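Local coordinates for protein D-glucosaminate-6-phosphate ammonia lyase (Salmonella typhimurium, PDB 7LCE) that belongs to the selenocysteine synthase-like family of pyridoxal-phosphate-dependent enzymes, within the aminotransferase-like clan, at residues Gly111-Tyr116 and Ile131-Ser136; Ala75-Ala80 and Ile187-Ala192. One frame throughout, in Å; residues are numbered along the deposited sequence.

Interaction 1: residues Gly111-Tyr116 and Ile131-Ser136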
loop_
_atom_site.group_PDB
_atom_site.type_symbol
_atom_site.label_atom_id
_atom_site.label_comp_id
_atom_site.label_asym_id
_atom_site.label_seq_id
_atom_site.Cartn_x
_atom_site.Cartn_y
_atom_site.Cartn_z
ATOM N N GLY A 111 -27.051 -19.204 7.949
ATOM C CA GLY A 111 -28.473 -19.391 8.158
ATOM C C GLY A 111 -29.045 -18.597 9.313
ATOM O O GLY A 111 -30.271 -18.525 9.443
ATOM N N HIS A 112 -28.194 -18.011 10.156
ATOM C CA HIS A 112 -28.645 -17.198 11.275
ATOM C C HIS A 112 -28.552 -15.701 11.015
ATOM O O HIS A 112 -28.999 -14.915 11.856
ATOM C CB HIS A 112 -27.843 -17.543 12.533
ATOM C CG HIS A 112 -28.195 -18.871 13.121
ATOM N ND1 HIS A 112 -27.677 -19.319 14.316
ATOM C CD2 HIS A 112 -29.018 -19.850 12.677
ATOM C CE1 HIS A 112 -28.167 -20.516 14.585
ATOM N NE2 HIS A 112 -28.982 -20.861 13.605
ATOM N N ASN A 113 -27.992 -15.287 9.879
ATOM C CA ASN A 113 -27.938 -13.869 9.550
ATOM C C ASN A 113 -29.329 -13.413 9.137
ATOM O O ASN A 113 -29.684 -13.473 7.954
ATOM C CB ASN A 113 -26.924 -13.608 8.436
ATOM C CG ASN A 113 -26.604 -12.139 8.273
ATOM O OD1 ASN A 113 -27.417 -11.273 8.596
ATOM N ND2 ASN A 113 -25.411 -11.849 7.769
ATOM N N VAL A 114 -30.117 -12.942 10.101
ATOM C CA VAL A 114 -31.537 -12.708 9.892
ATOM C C VAL A 114 -31.859 -11.228 10.044
ATOM O O VAL A 114 -31.118 -10.456 10.658
ATOM C CB VAL A 114 -32.396 -13.544 10.859
ATOM C CG1 VAL A 114 -32.225 -15.025 10.563
ATOM C CG2 VAL A 114 -32.015 -13.233 12.299
ATOM N N ASP A 115 -32.994 -10.844 9.463
ATOM C CA ASP A 115 -33.530 -9.491 9.531
ATOM C C ASP A 115 -34.800 -9.535 10.372
ATOM O O ASP A 115 -35.777 -10.190 9.991
ATOM C CB ASP A 115 -33.822 -8.952 8.129
ATOM C CG ASP A 115 -34.074 -7.450 8.108
ATOM O OD1 ASP A 115 -34.862 -6.957 8.942
ATOM O OD2 ASP A 115 -33.499 -6.762 7.237
ATOM N N TYR A 116 -34.785 -8.841 11.512
ATOM C CA TYR A 116 -35.933 -8.768 12.408
ATOM C C TYR A 116 -36.590 -7.391 12.381
ATOM O O TYR A 116 -37.143 -6.938 13.386
ATOM C CB TYR A 116 -35.516 -9.127 13.834
ATOM C CG TYR A 116 -34.319 -8.349 14.334
ATOM C CD1 TYR A 116 -34.469 -7.068 14.853
ATOM C CD2 TYR A 116 -33.042 -8.893 14.293
ATOM C CE1 TYR A 116 -33.385 -6.348 15.311
ATOM C CE2 TYR A 116 -31.947 -8.179 14.752
ATOM C CZ TYR A 116 -32.128 -6.907 15.261
ATOM O OH TYR A 116 -31.052 -6.182 15.720
ATOM N N ILE A 131 -18.488 -9.604 10.696
ATOM C CA ILE A 131 -19.191 -10.882 10.625
ATOM C C ILE A 131 -18.410 -11.864 9.762
ATOM O O ILE A 131 -17.944 -11.520 8.670
ATOM C CB ILE A 131 -20.617 -10.688 10.089
ATOM C CG1 ILE A 131 -21.457 -9.926 11.112
ATOM C CG2 ILE A 131 -21.254 -12.032 9.755
ATOM C CD1 ILE A 131 -22.938 -10.143 10.956
ATOM N N VAL A 132 -18.269 -13.093 10.255
ATOM C CA VAL A 132 -17.742 -14.216 9.487
ATOM C C VAL A 132 -18.844 -15.264 9.416
ATOM O O VAL A 132 -19.215 -15.852 10.442
ATOM C CB VAL A 132 -16.470 -14.799 10.115
ATOM C CG1 VAL A 132 -16.102 -16.113 9.445
ATOM C CG2 VAL A 132 -15.324 -13.805 10.018
ATOM N N GLU A 133 -19.354 -15.517 8.212
ATOM C CA GLU A 133 -20.475 -16.428 8.024
ATOM C C GLU A 133 -19.980 -17.847 7.784
ATOM O O GLU A 133 -19.018 -18.068 7.044
ATOM C CB GLU A 133 -21.351 -15.979 6.853
ATOM C CG GLU A 133 -22.218 -14.771 7.155
ATOM C CD GLU A 133 -22.917 -14.240 5.922
ATOM O OE1 GLU A 133 -22.222 -13.940 4.927
ATOM O OE2 GLU A 133 -24.162 -14.125 5.945
ATOM N N VAL A 134 -20.653 -18.808 8.411
ATOM C CA VAL A 134 -20.260 -20.212 8.381
ATOM C C VAL A 134 -21.313 -21.002 7.618
ATOM O O VAL A 134 -22.518 -20.800 7.818
ATOM C CB VAL A 134 -20.075 -20.768 9.802
ATOM C CG1 VAL A 134 -19.918 -22.280 9.771
ATOM C CG2 VAL A 134 -18.872 -20.126 10.452
ATOM N N GLY A 135 -20.859 -21.877 6.724
ATOM C CA GLY A 135 -21.754 -22.768 6.021
ATOM C C GLY A 135 -22.584 -22.051 4.971
ATOM O O GLY A 135 -22.381 -20.880 4.652
ATOM N N SER A 136 -23.542 -22.795 4.431
ATOM C CA SER A 136 -24.482 -22.274 3.456
ATOM C C SER A 136 -25.813 -21.975 4.142
ATOM O O SER A 136 -26.005 -22.242 5.330
ATOM C CB SER A 136 -24.656 -23.261 2.301
ATOM O OG SER A 136 -23.424 -23.484 1.637
#
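Asn113 reaches from its loop over the carboxylate of Glu133, with its amide nitrogen and CB both facing the same oxygen. Its ND2 gives a hydrogen bond to Glu133 OE2 at 3.2 Å, somewhat bent at the hydrogen (147°). The acceptor OE2 is approached from above the carboxylate plane, and it is tilted out of the amide plane of Asn113. The two flat groups are turned 68° against each other. The amide is carried there by a CG anti to the backbone N (chi1 -167°), on a CB that already points at the strand. Glu133 answers with a chain extended beyond CG, long enough to lift its carboxylate to the loop from strand 130-134, the outermost strand of the sheet within this chain.

Beside this bond the contact is thin. Ile131, two residues back on the strand and on the same face as Glu133, brings its CD1 to 4.4 Å from Asn113 ND2 and also packs on helix 120-126. At the other end Gly111 passes Ser136, their backbones approaching at 4.1 Å between Gly111 N and Ser136 O.

The stronger partners of Glu133 are arginines. OE1 forms a salt bridge with Arg110 of its own chain, and OE2 forms one with Arg110 of the second subunit. Asparagine suits this place because it donates a neutral N-H to an oxygen already paired with a cation. Glu133 OE1 also lies close to Glu133 OE1 of the second subunit; the two arginines probably offset the repulsion between these acids, making Asn113 an auxiliary donor within a charged cluster at the subunit interface.

Interaction 2: residues Ala75-Ala80 and Ile187-Ala192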
loop_
_atom_site.group_PDB
_atom_site.type_symbol
_atom_site.label_atom_id
_atom_site.label_comp_id
_atom_site.label_asym_id
_atom_site.label_seq_id
_atom_site.Cartn_x
_atom_site.Cartn_y
_atom_site.Cartn_z
ATOM N N ALA A 75 -29.533 -3.685 21.560
ATOM C CA ALA A 75 -28.447 -3.094 22.334
ATOM C C ALA A 75 -27.645 -4.157 23.070
ATOM O O ALA A 75 -26.425 -4.024 23.213
ATOM C CB ALA A 75 -28.999 -2.069 23.323
ATOM N N GLY A 76 -28.310 -5.219 23.536
ATOM C CA GLY A 76 -27.589 -6.302 24.186
ATOM C C GLY A 76 -26.621 -6.997 23.247
ATOM O O GLY A 76 -25.529 -7.398 23.653
ATOM N N ILE A 77 -27.004 -7.139 21.978
ATOM C CA ILE A 77 -26.106 -7.736 20.996
ATOM C C ILE A 77 -24.902 -6.833 20.760
ATOM O O ILE A 77 -23.755 -7.294 20.741
ATOM C CB ILE A 77 -26.860 -8.031 19.687
ATOM C CG1 ILE A 77 -27.953 -9.076 19.928
ATOM C CG2 ILE A 77 -25.895 -8.486 18.601
ATOM C CD1 ILE A 77 -28.780 -9.389 18.705
ATOM N N ALA A 78 -25.145 -5.532 20.583
ATOM C CA ALA A 78 -24.045 -4.602 20.350
ATOM C C ALA A 78 -23.099 -4.550 21.541
ATOM O O ALA A 78 -21.874 -4.568 21.370
ATOM C CB ALA A 78 -24.592 -3.209 20.043
ATOM N N ILE A 79 -23.646 -4.509 22.757
ATOM C CA ILE A 79 -22.798 -4.416 23.941
ATOM C C ILE A 79 -22.032 -5.715 24.157
ATOM O O ILE A 79 -20.839 -5.700 24.484
ATOM C CB ILE A 79 -23.641 -4.044 25.174
ATOM C CG1 ILE A 79 -24.205 -2.633 25.032
ATOM C CG2 ILE A 79 -22.815 -4.148 26.441
ATOM C CD1 ILE A 79 -25.161 -2.259 26.141
ATOM N N ALA A 80 -22.698 -6.858 23.971
ATOM C CA ALA A 80 -22.030 -8.140 24.183
ATOM C C ALA A 80 -20.858 -8.314 23.226
ATOM O O ALA A 80 -19.797 -8.813 23.618
ATOM C CB ALA A 80 -23.027 -9.287 24.033
ATOM N N ILE A 187 -21.895 -16.047 22.349
ATOM C CA ILE A 187 -22.988 -15.097 22.506
ATOM C C ILE A 187 -24.233 -15.710 21.888
ATOM O O ILE A 187 -24.189 -16.217 20.761
ATOM C CB ILE A 187 -22.651 -13.745 21.855
ATOM C CG1 ILE A 187 -21.342 -13.199 22.427
ATOM C CG2 ILE A 187 -23.778 -12.747 22.058
ATOM C CD1 ILE A 187 -20.913 -11.884 21.823
ATOM N N VAL A 188 -25.342 -15.665 22.620
ATOM C CA VAL A 188 -26.603 -16.238 22.174
ATOM C C VAL A 188 -27.641 -15.130 22.103
ATOM O O VAL A 188 -27.860 -14.412 23.085
ATOM C CB VAL A 188 -27.079 -17.371 23.100
ATOM C CG1 VAL A 188 -28.488 -17.786 22.731
ATOM C CG2 VAL A 188 -26.138 -18.556 23.007
ATOM N N ASP A 189 -28.271 -14.993 20.942
ATOM C CA ASP A 189 -29.382 -14.070 20.764
ATOM C C ASP A 189 -30.674 -14.843 20.997
ATOM O O ASP A 189 -31.099 -15.632 20.146
ATOM C CB ASP A 189 -29.339 -13.448 19.370
ATOM C CG ASP A 189 -30.543 -12.570 19.079
ATOM O OD1 ASP A 189 -31.293 -12.223 20.017
ATOM O OD2 ASP A 189 -30.731 -12.211 17.897
ATOM N N ALA A 190 -31.301 -14.611 22.148
ATOM C CA ALA A 190 -32.572 -15.244 22.476
ATOM C C ALA A 190 -33.600 -14.168 22.798
ATOM O O ALA A 190 -34.218 -14.186 23.867
ATOM C CB ALA A 190 -32.408 -16.206 23.651
ATOM N N ALA A 191 -33.781 -13.227 21.869
ATOM C CA ALA A 191 -34.569 -12.032 22.151
ATOM C C ALA A 191 -36.018 -12.377 22.470
ATOM O O ALA A 191 -36.581 -11.890 23.457
ATOM C CB ALA A 191 -34.493 -11.070 20.965
ATOM N N ALA A 192 -36.637 -13.220 21.650
ATOM C CA ALA A 192 -38.040 -13.571 21.824
ATOM C C ALA A 192 -38.243 -14.788 22.716
ATOM O O ALA A 192 -39.391 -15.158 22.986
ATOM C CB ALA A 192 -38.690 -13.819 20.459
#
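Ile187, Ile77 and Ala80 bury the most surface here, where one side of helix 73-86 lies on strand 186-189. The CB of Ile187 is directed toward the helix, and its side chain touches Ala80 with both branches. The end of the longer one, CD1, lies 4.0 Å from Ala80 CB and 3.7 Å from Ala80 O, while CG2 meets the same methyl at 4.1 Å. Alanine suits this position because its single methyl lets the helix backbone settle close to the strand, near enough for isoleucine to reach a carbonyl oxygen.

One helical turn earlier, Ile77 reaches the strand with its tip alone. Its CG1 lies anti to the carbonyl carbon (chi1 -64°) and the chain continues extended, setting CD1 over the flat face of the Asp189 carboxylate, 3.5 Å from OD2. This is a van der Waals contact of a methyl with a buried acid. Asp189 OD1 accepts a weak hydrogen bond from Ala191 N, and OD2 lies close to N1 of the pyridoxal-phosphate-modified lysine at position 213. That placement is consistent with the aspartate that faces the pyridine nitrogen in fold-type I pyridoxal-phosphate enzymes; Ile77 covers one face of this acid.

Around the contact, Ile187 and Ala80 also meet Met206 and Ile208 of strand 206-210, Ile187 packs on strand 153-159, and Ile77 leans on helix 120-126, so that helix 73-86 packs against one face of the central sheet.

From the N terminus, the first of the four segments lies on helix 73-86, where 75-80 waits for its partner until 187-192, 107 residues on from its own end; interaction 2 closes that long loop. Within it, the chain makes strand 105-109, the loop holding 111-116, helix 120-126 and strand 130-134, where interaction 1 closes a much shorter loop. The two therefore nest without crossing. Both reach the same mixed seven-stranded sheet, interaction 1 at a strand outermost within this chain and interaction 2 at an inner one. Their centres are 15 Å apart and they do not touch, yet helix 120-126 packs against both. One tie reaches the subunit interface, the other the cofactor.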